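Local coordinates for protein type II restriction enzyme NlaIV (Neisseria lactamica, PDB 6QM2) that cleaves double-stranded DNA as a type II restriction endonuclease, probably recognising 5'-GGNNCC-3' and cutting at its centre to leave blunt ends, at residues Met4-Ala9 against Glu62-Val67; Pro75-Asn80 against Glu87-Lys92; Phe94-Ser99 against Thr139-Trp144; Met120-Tyr125 against Leu145-Gln150. All coordinates share one frame; numbering follows the deposited sequence.

Interaction 1: Met4-Ala9 against Glu62-Val67; sequences MIKLTA and EIEFDV
M4 lies across E62 at about a right angle, bringing its CB to 3.2 Å from the carbonyl O of E62, while CG of M4 passes CB of E62 more distantly. From here the two backbones run alongside each other in parallel register, I5 opposite I63 and K6 opposite E64. I5 and I63 point the same way and lie side by side, CG2 of I5 at 4.2 Å from CG1 of I63. L7 crosses I63 obliquely, its CD2 resting 3.8 Å from CD1 of I63, so that I63 is gripped by two apolar neighbours from one segment while W57 and L58 of helix 44-60 also touch its side chain. On the other flank, E64 sends its CG anti to the backbone N (chi1 -155°), and the extended chain carries the carboxylate across the K6 chain. CE of K6 comes to 3.2 Å from OE2 of E64, but NZ stays 4.3 Å from that oxygen, beyond a salt bridge, and is hydrogen-bonded to N80 instead. The backbones join through E64 N and I5 O at 3.1 Å; one step on, a water accepts from L7 N and appears to donate to E64 O. The pairing is therefore direct at one point and hydrated at the next, and the nearby opposite charges of K6 and E64 probably add only a diffuse attraction to this surface attachment of the N-terminal segment.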
# COMPACT_ATOMS: atom_id res chain seq x y z
N MET A 4 -21.50 -24.34 -15.94
CA MET A 4 -20.36 -23.46 -16.27
C MET A 4 -20.17 -23.25 -17.77
O MET A 4 -19.94 -24.22 -18.51
CB MET A 4 -19.06 -24.01 -15.68
CG MET A 4 -19.04 -24.05 -14.17
SD MET A 4 -17.39 -23.77 -13.50
CE MET A 4 -17.59 -24.40 -11.83
N ILE A 5 -20.22 -21.99 -18.21
CA ILE A 5 -20.02 -21.62 -19.61
C ILE A 5 -18.55 -21.23 -19.88
O ILE A 5 -17.84 -20.80 -18.97
CB ILE A 5 -21.02 -20.51 -20.05
CG1 ILE A 5 -21.05 -20.36 -21.58
CG2 ILE A 5 -20.74 -19.17 -19.37
CD1 ILE A 5 -22.26 -19.63 -22.13
N LYS A 6 -18.09 -21.43 -21.13
CA LYS A 6 -16.78 -20.95 -21.60
C LYS A 6 -16.96 -19.66 -22.39
O LYS A 6 -17.71 -19.65 -23.38
CB LYS A 6 -16.09 -21.98 -22.51
CG LYS A 6 -15.20 -22.99 -21.80
CD LYS A 6 -14.34 -23.72 -22.82
CE LYS A 6 -13.50 -24.81 -22.18
NZ LYS A 6 -12.45 -25.33 -23.10
N LEU A 7 -16.28 -18.59 -21.99
CA LEU A 7 -16.32 -17.31 -22.70
C LEU A 7 -14.96 -16.90 -23.26
O LEU A 7 -13.91 -17.41 -22.86
CB LEU A 7 -16.90 -16.21 -21.80
CG LEU A 7 -18.35 -15.79 -22.08
CD1 LEU A 7 -19.29 -16.99 -22.02
CD2 LEU A 7 -18.82 -14.70 -21.12
N THR A 8 -15.02 -15.97 -24.22
CA THR A 8 -13.84 -15.32 -24.78
C THR A 8 -13.73 -13.89 -24.24
O THR A 8 -14.69 -13.35 -23.67
CB THR A 8 -13.84 -15.35 -26.33
OG1 THR A 8 -12.56 -14.93 -26.82
CG2 THR A 8 -14.91 -14.46 -26.95
N ALA A 9 -12.56 -13.28 -24.42
CA ALA A 9 -12.27 -11.94 -23.91
C ALA A 9 -13.22 -10.86 -24.43
O ALA A 9 -13.59 -9.95 -23.69
CB ALA A 9 -10.83 -11.56 -24.23
N GLU A 62 -20.18 -18.28 -13.07
CA GLU A 62 -19.86 -19.67 -13.42
C GLU A 62 -18.87 -19.80 -14.60
O GLU A 62 -18.70 -20.89 -15.14
CB GLU A 62 -21.15 -20.47 -13.72
CG GLU A 62 -22.28 -20.35 -12.70
CD GLU A 62 -22.33 -21.48 -11.68
OE1 GLU A 62 -21.26 -21.95 -11.23
OE2 GLU A 62 -23.45 -21.89 -11.31
N ILE A 63 -18.20 -18.70 -14.96
CA ILE A 63 -17.35 -18.66 -16.15
C ILE A 63 -16.04 -19.39 -15.88
O ILE A 63 -15.44 -19.27 -14.81
CB ILE A 63 -17.10 -17.22 -16.66
CG1 ILE A 63 -18.43 -16.56 -17.06
CG2 ILE A 63 -16.15 -17.21 -17.86
CD1 ILE A 63 -18.34 -15.09 -17.41
N GLU A 64 -15.61 -20.14 -16.88
CA GLU A 64 -14.54 -21.11 -16.74
C GLU A 64 -13.21 -20.39 -16.93
O GLU A 64 -13.04 -19.65 -17.90
CB GLU A 64 -14.75 -22.19 -17.82
CG GLU A 64 -14.15 -23.55 -17.52
CD GLU A 64 -14.65 -24.62 -18.48
OE1 GLU A 64 -15.88 -24.70 -18.70
OE2 GLU A 64 -13.82 -25.39 -19.01
N PHE A 65 -12.27 -20.59 -15.99
CA PHE A 65 -10.92 -20.03 -16.12
C PHE A 65 -9.90 -20.63 -15.15
O PHE A 65 -10.26 -21.26 -14.16
CB PHE A 65 -10.92 -18.50 -15.91
CG PHE A 65 -11.27 -18.07 -14.51
CD1 PHE A 65 -10.28 -17.96 -13.53
CD2 PHE A 65 -12.58 -17.78 -14.16
CE1 PHE A 65 -10.60 -17.57 -12.24
CE2 PHE A 65 -12.90 -17.39 -12.87
CZ PHE A 65 -11.92 -17.29 -11.91
N ASP A 66 -8.63 -20.41 -15.46
CA ASP A 66 -7.52 -20.65 -14.54
C ASP A 66 -6.82 -19.33 -14.25
O ASP A 66 -6.92 -18.38 -15.02
CB ASP A 66 -6.51 -21.65 -15.13
CG ASP A 66 -6.96 -23.09 -15.01
OD1 ASP A 66 -7.73 -23.42 -14.08
OD2 ASP A 66 -6.52 -23.91 -15.85
N VAL A 67 -6.10 -19.30 -13.13
CA VAL A 67 -5.34 -18.12 -12.71
C VAL A 67 -3.85 -18.34 -12.92
O VAL A 67 -3.35 -19.46 -12.83
CB VAL A 67 -5.60 -17.72 -11.24
CG1 VAL A 67 -7.03 -17.20 -11.08
CG2 VAL A 67 -5.32 -18.87 -10.26
O HOH W 1 -13.94 -18.72 -20.34

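Interaction 2: Pro75-Asn80 against Glu87-Lys92; sequences PDFFLN and ELLEVK. With NA (sodium ion), chain B; K (potassium ion), chain C.
F77 and L89 form the antiparallel hydrogen-bonded pair of a short hairpin, with F77 N to L89 O and L89 N to F77 O both 2.9 Å long and nearly straight. L89 O accepts a second hydrogen bond, from D76 N, so that D76 and F77 both face L89 in a classic beta bulge. At the other end, L79 N donates to E87 O. Apolar contacts line both faces: F77 and L89 lie side by side, CG2 of V91 meets the edge of the F77 ring 3.7 Å from CE2, and L88 packs beside F78 and against P75 on the opposite face. The polar contacts gather at the bulge. The anti lone pair of D76 OD2 receives V91 N at 2.8 Å, which helps fix the carboxylate, and the E90 carboxylate stacks on that of D76 with planes 22° apart; E90 is folded there by a bend at chi2 (79°). Waters join the acidic groups, one of them lying within bonding distance of D76 OD1 and E90 OE2. Sodium is coordinated by P75 O at 2.5 Å, by S68, N70 and M73, and by a water that also donates to D76 OD1. Potassium sits 3.3 Å from E90 OE2 and is also bound by I104 O. The residues P75-D76 and E90-V91-K92 match the signature of the PD-(D/E)XK clan, and the chemistry is consistent with its metal site: two adjacent carboxylates, one touching a cation at long range and the other linked to one through water.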
# COMPACT_ATOMS: atom_id res chain seq x y z
N PRO A 75 -0.33 -13.99 -18.90
CA PRO A 75 -1.58 -13.30 -18.62
C PRO A 75 -1.96 -13.37 -17.14
O PRO A 75 -1.16 -13.86 -16.33
CB PRO A 75 -2.58 -14.10 -19.45
CG PRO A 75 -2.06 -15.50 -19.38
CD PRO A 75 -0.57 -15.42 -19.14
N ASP A 76 -3.13 -12.87 -16.79
CA ASP A 76 -3.69 -13.02 -15.44
C ASP A 76 -4.67 -14.19 -15.40
O ASP A 76 -4.66 -14.97 -14.45
CB ASP A 76 -4.40 -11.73 -14.99
CG ASP A 76 -3.43 -10.57 -14.80
OD1 ASP A 76 -2.34 -10.77 -14.22
OD2 ASP A 76 -3.78 -9.43 -15.20
N PHE A 77 -5.51 -14.30 -16.43
CA PHE A 77 -6.48 -15.39 -16.55
C PHE A 77 -6.31 -16.18 -17.84
O PHE A 77 -6.03 -15.60 -18.90
CB PHE A 77 -7.90 -14.84 -16.49
CG PHE A 77 -8.21 -14.09 -15.23
CD1 PHE A 77 -8.31 -14.76 -14.02
CD2 PHE A 77 -8.43 -12.72 -15.26
CE1 PHE A 77 -8.60 -14.08 -12.85
CE2 PHE A 77 -8.73 -12.03 -14.10
CZ PHE A 77 -8.82 -12.71 -12.89
N PHE A 78 -6.48 -17.49 -17.74
CA PHE A 78 -6.59 -18.38 -18.89
C PHE A 78 -8.07 -18.71 -19.11
O PHE A 78 -8.63 -19.49 -18.35
CB PHE A 78 -5.82 -19.67 -18.64
CG PHE A 78 -4.35 -19.48 -18.43
CD1 PHE A 78 -3.48 -19.46 -19.52
CD2 PHE A 78 -3.82 -19.36 -17.16
CE1 PHE A 78 -2.11 -19.31 -19.34
CE2 PHE A 78 -2.45 -19.20 -16.97
CZ PHE A 78 -1.59 -19.18 -18.06
N LEU A 79 -8.69 -18.13 -20.13
CA LEU A 79 -10.13 -18.34 -20.38
C LEU A 79 -10.48 -19.70 -21.02
O LEU A 79 -11.67 -20.05 -21.11
CB LEU A 79 -10.69 -17.20 -21.24
CG LEU A 79 -10.54 -15.79 -20.66
CD1 LEU A 79 -11.01 -14.75 -21.66
CD2 LEU A 79 -11.30 -15.67 -19.34
N ASN A 80 -9.47 -20.45 -21.46
CA ASN A 80 -9.63 -21.79 -22.02
C ASN A 80 -8.76 -22.75 -21.20
O ASN A 80 -7.53 -22.76 -21.35
CB ASN A 80 -9.22 -21.76 -23.49
CG ASN A 80 -9.56 -23.04 -24.24
OD1 ASN A 80 -9.57 -24.14 -23.68
ND2 ASN A 80 -9.83 -22.89 -25.53
N GLU A 87 -6.81 -17.59 -25.87
CA GLU A 87 -7.85 -17.01 -25.01
C GLU A 87 -7.26 -16.53 -23.67
O GLU A 87 -7.76 -16.87 -22.59
CB GLU A 87 -9.02 -17.99 -24.81
CG GLU A 87 -9.50 -18.72 -26.07
CD GLU A 87 -9.87 -17.79 -27.21
OE1 GLU A 87 -10.47 -16.72 -26.95
OE2 GLU A 87 -9.57 -18.12 -28.38
N LEU A 88 -6.19 -15.73 -23.76
CA LEU A 88 -5.43 -15.25 -22.60
C LEU A 88 -5.82 -13.81 -22.25
O LEU A 88 -5.88 -12.96 -23.14
CB LEU A 88 -3.93 -15.32 -22.89
CG LEU A 88 -3.40 -16.66 -23.42
CD1 LEU A 88 -1.90 -16.58 -23.69
CD2 LEU A 88 -3.70 -17.77 -22.43
N LEU A 89 -6.07 -13.56 -20.96
CA LEU A 89 -6.58 -12.26 -20.49
C LEU A 89 -5.66 -11.63 -19.44
O LEU A 89 -5.33 -12.27 -18.44
CB LEU A 89 -7.98 -12.45 -19.91
CG LEU A 89 -8.73 -11.19 -19.45
CD1 LEU A 89 -8.92 -10.21 -20.59
CD2 LEU A 89 -10.07 -11.58 -18.83
N GLU A 90 -5.25 -10.39 -19.69
CA GLU A 90 -4.53 -9.56 -18.71
C GLU A 90 -5.46 -8.43 -18.27
O GLU A 90 -6.04 -7.75 -19.12
CB GLU A 90 -3.25 -8.98 -19.34
CG GLU A 90 -2.37 -8.13 -18.42
CD GLU A 90 -1.48 -8.93 -17.47
OE1 GLU A 90 -1.54 -10.17 -17.47
OE2 GLU A 90 -0.71 -8.29 -16.72
N VAL A 91 -5.61 -8.25 -16.96
CA VAL A 91 -6.39 -7.14 -16.41
C VAL A 91 -5.45 -6.03 -15.96
O VAL A 91 -4.48 -6.29 -15.25
CB VAL A 91 -7.26 -7.57 -15.21
CG1 VAL A 91 -8.08 -6.39 -14.68
CG2 VAL A 91 -8.16 -8.72 -15.61
N LYS A 92 -5.77 -4.80 -16.37
CA LYS A 92 -5.02 -3.60 -16.00
C LYS A 92 -5.96 -2.52 -15.50
O LYS A 92 -7.11 -2.42 -15.96
CB LYS A 92 -4.23 -3.07 -17.21
CG LYS A 92 -3.10 -3.98 -17.68
CD LYS A 92 -2.10 -4.21 -16.56
CE LYS A 92 -0.78 -4.75 -17.07
NZ LYS A 92 0.19 -4.72 -15.95
NA NA B . 1.05 -13.82 -15.20
K K C . 2.49 -7.89 -15.97
O HOH W 2 -2.40 -7.41 -14.23
O HOH W 3 0.35 -10.47 -15.22
O HOH W 4 -0.48 -12.84 -13.45
O HOH W 5 4.87 -6.05 -15.15

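Interaction 3: Phe94-Ser99 against Thr139-Trp144; sequences FNRNAS and TIKDLW
R96 NE meets D142 OD2 at 2.7 Å in a salt bridge that forms the tight centre of this contact. The oxygen lies in the guanidinium plane and is approached nearly along its C-O axis, although the two flat groups are turned 34° against each other. With CG anti to the backbone N and a bend at chi2 (68°), R96 reaches across to D142, and its CD comes within 3.2 Å of the same oxygen. The guanidinium also has Y178 as a cation-pi partner. Beside the salt bridge, F94 and W144 pack rim to rim, CE1 of F94 3.6 Å from CZ3 of W144, with ring planes at 19° and neither ring over the face of the other. W144 is flanked in addition by W177 and Y178. These side chains reach over strand 124-132, which lies between strand 88-95 and the edge strand 138-147 of the mixed sheet and forms backbone bonds to both; a classic beta bulge at K141 and D142 faces its G129. Toward the turn, the contact thins. K141 is exposed and touches R96 through aliphatic carbons, CB of K141 standing 4.1 Å from CG of R96. R96 itself sits in a type I turn from N95 to A98, by which the chain leaves the strand, and the closing A98 N to N95 O bond is weak at 3.3 Å.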
# COMPACT_ATOMS: atom_id res chain seq x y z
N PHE A 94 -5.91 1.76 -14.04
CA PHE A 94 -5.24 3.02 -13.75
C PHE A 94 -6.26 4.11 -13.43
O PHE A 94 -7.39 4.08 -13.93
CB PHE A 94 -4.34 3.44 -14.92
CG PHE A 94 -5.09 3.88 -16.16
CD1 PHE A 94 -5.69 2.95 -16.99
CD2 PHE A 94 -5.19 5.23 -16.49
CE1 PHE A 94 -6.38 3.35 -18.13
CE2 PHE A 94 -5.88 5.64 -17.63
CZ PHE A 94 -6.47 4.69 -18.45
N ASN A 95 -5.86 5.06 -12.59
CA ASN A 95 -6.69 6.21 -12.27
C ASN A 95 -6.82 7.06 -13.53
O ASN A 95 -5.82 7.53 -14.07
CB ASN A 95 -6.07 7.03 -11.13
CG ASN A 95 -6.94 8.20 -10.72
OD1 ASN A 95 -6.73 9.32 -11.16
ND2 ASN A 95 -7.95 7.93 -9.89
N ARG A 96 -8.06 7.25 -13.99
CA ARG A 96 -8.35 7.90 -15.27
C ARG A 96 -7.93 9.38 -15.33
O ARG A 96 -7.68 9.90 -16.42
CB ARG A 96 -9.84 7.75 -15.61
CG ARG A 96 -10.32 8.31 -16.95
CD ARG A 96 -9.77 7.56 -18.15
NE ARG A 96 -9.94 8.31 -19.39
CZ ARG A 96 -9.17 9.33 -19.79
NH1 ARG A 96 -8.16 9.77 -19.05
NH2 ARG A 96 -9.43 9.93 -20.95
N ASN A 97 -7.82 10.05 -14.18
CA ASN A 97 -7.44 11.47 -14.13
C ASN A 97 -6.01 11.73 -14.62
O ASN A 97 -5.74 12.78 -15.22
CB ASN A 97 -7.61 12.07 -12.72
CG ASN A 97 -9.00 11.85 -12.16
OD1 ASN A 97 -9.16 11.38 -11.03
ND2 ASN A 97 -10.03 12.17 -12.94
N ALA A 98 -5.10 10.78 -14.36
CA ALA A 98 -3.72 10.83 -14.85
C ALA A 98 -3.47 9.80 -15.96
O ALA A 98 -4.34 8.98 -16.26
CB ALA A 98 -2.76 10.61 -13.69
N SER A 99 -2.28 9.85 -16.55
CA SER A 99 -1.86 8.89 -17.59
C SER A 99 -1.69 7.47 -17.02
O SER A 99 -1.53 7.32 -15.81
CB SER A 99 -0.55 9.34 -18.24
OG SER A 99 -0.76 10.50 -19.03
N THR A 139 -15.85 4.59 -9.45
CA THR A 139 -16.57 4.39 -10.71
C THR A 139 -15.59 4.04 -11.83
O THR A 139 -14.43 4.46 -11.80
CB THR A 139 -17.39 5.64 -11.12
OG1 THR A 139 -16.51 6.76 -11.31
CG2 THR A 139 -18.42 5.98 -10.06
N ILE A 140 -16.06 3.26 -12.81
CA ILE A 140 -15.28 2.90 -13.99
C ILE A 140 -15.65 3.87 -15.10
O ILE A 140 -16.66 3.70 -15.78
CB ILE A 140 -15.55 1.44 -14.44
CG1 ILE A 140 -15.42 0.46 -13.25
CG2 ILE A 140 -14.64 1.05 -15.60
CD1 ILE A 140 -14.13 0.55 -12.46
N LYS A 141 -14.83 4.91 -15.27
CA LYS A 141 -15.08 5.95 -16.29
C LYS A 141 -14.92 5.43 -17.72
O LYS A 141 -15.69 5.81 -18.60
CB LYS A 141 -14.17 7.16 -16.07
CG LYS A 141 -14.57 8.03 -14.87
CD LYS A 141 -13.80 9.35 -14.83
CE LYS A 141 -14.38 10.38 -15.80
NZ LYS A 141 -13.37 11.40 -16.20
N ASP A 142 -13.92 4.57 -17.94
CA ASP A 142 -13.69 3.94 -19.24
C ASP A 142 -13.35 2.46 -19.09
O ASP A 142 -12.87 2.02 -18.04
CB ASP A 142 -12.53 4.64 -19.96
CG ASP A 142 -12.90 6.01 -20.51
OD1 ASP A 142 -13.87 6.09 -21.30
OD2 ASP A 142 -12.21 7.00 -20.18
N LEU A 143 -13.63 1.69 -20.14
CA LEU A 143 -13.22 0.29 -20.24
C LEU A 143 -12.73 0.02 -21.66
O LEU A 143 -13.35 0.47 -22.63
CB LEU A 143 -14.37 -0.65 -19.88
CG LEU A 143 -13.99 -2.13 -19.66
CD1 LEU A 143 -13.23 -2.31 -18.35
CD2 LEU A 143 -15.21 -3.03 -19.67
N TRP A 144 -11.61 -0.70 -21.77
CA TRP A 144 -11.03 -1.05 -23.07
C TRP A 144 -10.67 -2.53 -23.13
O TRP A 144 -10.36 -3.15 -22.11
CB TRP A 144 -9.74 -0.26 -23.31
CG TRP A 144 -9.90 1.23 -23.44
CD1 TRP A 144 -10.22 1.92 -24.57
CD2 TRP A 144 -9.67 2.20 -22.42
NE1 TRP A 144 -10.23 3.27 -24.31
CE2 TRP A 144 -9.90 3.47 -23.00
CE3 TRP A 144 -9.31 2.13 -21.07
CZ2 TRP A 144 -9.77 4.66 -22.27
CZ3 TRP A 144 -9.19 3.31 -20.34
CH2 TRP A 144 -9.41 4.56 -20.95

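Interaction 4: Met120-Tyr125 against Leu145-Gln150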
# COMPACT_ATOMS: atom_id res chain seq x y z
N MET A 120 1.86 -15.17 -26.65
CA MET A 120 1.71 -14.07 -25.68
C MET A 120 1.42 -12.71 -26.33
O MET A 120 0.78 -11.87 -25.71
CB MET A 120 2.96 -13.96 -24.79
CG MET A 120 3.15 -15.12 -23.83
SD MET A 120 1.73 -15.34 -22.72
CE MET A 120 2.25 -16.78 -21.78
N LEU A 121 1.85 -12.51 -27.57
CA LEU A 121 1.55 -11.27 -28.30
C LEU A 121 0.06 -11.09 -28.63
O LEU A 121 -0.36 -9.98 -28.96
CB LEU A 121 2.36 -11.20 -29.59
CG LEU A 121 3.88 -11.14 -29.42
CD1 LEU A 121 4.60 -11.52 -30.71
CD2 LEU A 121 4.31 -9.76 -28.95
N ASP A 122 -0.72 -12.17 -28.56
CA ASP A 122 -2.17 -12.12 -28.81
C ASP A 122 -2.97 -12.09 -27.51
O ASP A 122 -4.18 -12.31 -27.54
CB ASP A 122 -2.60 -13.31 -29.68
CG ASP A 122 -3.81 -13.00 -30.55
OD1 ASP A 122 -3.71 -12.10 -31.41
OD2 ASP A 122 -4.87 -13.67 -30.39
N VAL A 123 -2.32 -11.81 -26.37
CA VAL A 123 -3.04 -11.63 -25.10
C VAL A 123 -3.94 -10.40 -25.19
O VAL A 123 -3.54 -9.37 -25.75
CB VAL A 123 -2.07 -11.46 -23.90
CG1 VAL A 123 -2.83 -11.05 -22.63
CG2 VAL A 123 -1.29 -12.74 -23.65
N ASP A 124 -5.15 -10.51 -24.66
CA ASP A 124 -6.09 -9.39 -24.61
C ASP A 124 -5.95 -8.67 -23.27
O ASP A 124 -5.89 -9.30 -22.21
CB ASP A 124 -7.53 -9.88 -24.81
CG ASP A 124 -7.82 -10.30 -26.24
OD1 ASP A 124 -7.56 -9.51 -27.17
OD2 ASP A 124 -8.31 -11.43 -26.44
N TYR A 125 -5.87 -7.34 -23.34
CA TYR A 125 -5.74 -6.49 -22.16
C TYR A 125 -7.08 -5.82 -21.87
O TYR A 125 -7.50 -4.93 -22.61
CB TYR A 125 -4.66 -5.42 -22.37
CG TYR A 125 -3.26 -5.99 -22.36
CD1 TYR A 125 -2.76 -6.69 -23.46
CD2 TYR A 125 -2.43 -5.83 -21.25
CE1 TYR A 125 -1.48 -7.21 -23.45
CE2 TYR A 125 -1.14 -6.35 -21.24
CZ TYR A 125 -0.67 -7.04 -22.34
OH TYR A 125 0.60 -7.55 -22.32
N LEU A 145 -10.71 -3.07 -24.35
CA LEU A 145 -10.11 -4.37 -24.67
C LEU A 145 -9.14 -4.14 -25.82
O LEU A 145 -9.56 -3.82 -26.93
CB LEU A 145 -11.18 -5.39 -25.06
CG LEU A 145 -10.70 -6.85 -25.18
CD1 LEU A 145 -10.33 -7.43 -23.82
CD2 LEU A 145 -11.75 -7.71 -25.86
N LYS A 146 -7.84 -4.27 -25.53
CA LYS A 146 -6.79 -3.94 -26.49
C LYS A 146 -5.70 -5.02 -26.52
O LYS A 146 -5.56 -5.79 -25.58
CB LYS A 146 -6.16 -2.59 -26.13
CG LYS A 146 -7.12 -1.40 -26.16
CD LYS A 146 -7.17 -0.74 -27.53
CE LYS A 146 -8.48 0.00 -27.75
NZ LYS A 146 -8.48 0.71 -29.06
N LYS A 147 -4.95 -5.05 -27.62
CA LYS A 147 -3.73 -5.86 -27.73
C LYS A 147 -2.54 -5.05 -27.21
O LYS A 147 -2.62 -3.83 -27.11
CB LYS A 147 -3.47 -6.30 -29.18
CG LYS A 147 -4.03 -7.66 -29.55
CD LYS A 147 -5.55 -7.72 -29.47
CE LYS A 147 -6.08 -9.05 -29.99
NZ LYS A 147 -5.61 -10.23 -29.20
N VAL A 148 -1.44 -5.73 -26.88
CA VAL A 148 -0.22 -5.07 -26.37
C VAL A 148 0.33 -4.01 -27.34
O VAL A 148 0.81 -2.97 -26.90
CB VAL A 148 0.90 -6.09 -26.01
CG1 VAL A 148 1.48 -6.78 -27.24
CG2 VAL A 148 2.00 -5.42 -25.19
N TRP A 149 0.24 -4.29 -28.64
CA TRP A 149 0.71 -3.36 -29.68
C TRP A 149 -0.17 -2.11 -29.80
O TRP A 149 0.31 -1.06 -30.24
CB TRP A 149 0.89 -4.06 -31.05
CG TRP A 149 -0.25 -4.93 -31.54
CD1 TRP A 149 -0.43 -6.27 -31.30
CD2 TRP A 149 -1.33 -4.53 -32.39
NE1 TRP A 149 -1.57 -6.72 -31.91
CE2 TRP A 149 -2.14 -5.68 -32.59
CE3 TRP A 149 -1.70 -3.32 -32.99
CZ2 TRP A 149 -3.31 -5.64 -33.38
CZ3 TRP A 149 -2.87 -3.28 -33.77
CH2 TRP A 149 -3.65 -4.44 -33.95
N GLN A 150 -1.44 -2.21 -29.40
CA GLN A 150 -2.36 -1.06 -29.41
C GLN A 150 -2.17 -0.08 -28.25
O GLN A 150 -2.64 1.06 -28.32
CB GLN A 150 -3.82 -1.54 -29.42
CG GLN A 150 -4.23 -2.28 -30.69
CD GLN A 150 -5.68 -2.72 -30.65
OE1 GLN A 150 -6.10 -3.44 -29.74
NE2 GLN A 150 -6.45 -2.29 -31.64
O HOH W 6 -1.05 -8.71 -26.66
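K147 places one ammonium group between two aspartates, D122 and D124, at the mouth of the hairpin. NZ of K147 donates to OD1 of D124 at 2.9 Å, arriving from above the carboxylate, 50° out of its plane; OD1 of D122 joins the network with a longer salt bridge of 3.5 Å to the same nitrogen. Bends at chi2 and chi4 (64° and 62°) curl the lysine back over the first segment, alongside D124. Next to this charged group, Y125 and K146 make the antiparallel hydrogen-bonded pair, Y125 N to K146 O at 2.7 Å and K146 N to Y125 O at 3.0 Å. Where the strands part, a water substitutes for direct pairing: it donates to L121 O and V123 O and accepts from V148 N. The Y125 ring lies beside V148, its CE1 3.7 Å from CB of V148. K147 N is further tied to OE1 of Q150, which helps turn the chain out of the strand. The contact thus forms one end of hairpin 124-147, with D124 bonded through its backbone to strand 88-95, while L121 packs into helices 107-116 and 191-204 and V148 touches Y110 of the former.

From the N terminus, interaction 1 closes a loop of 52 residues containing hairpin 27-40 and helix 44-60, and fastens the segment before helix 9-18 beside the start of the mixed sheet. Interaction 2 follows in series, closing a six-residue loop between strands 77-78 and 88-95; T8 bonds to E87, and D66 to F78, across the boundary. Interactions 3 and 4 cross along the chain, 94-99 meeting 139-144 and 120-125 meeting 145-150. The first spans helix 107-116 and strand 124-132, the second spans most of hairpin 124-147. Backbone bonds from D124 to L88 and E90 join interactions 2 and 4. All four contacts reach the same mixed sheet.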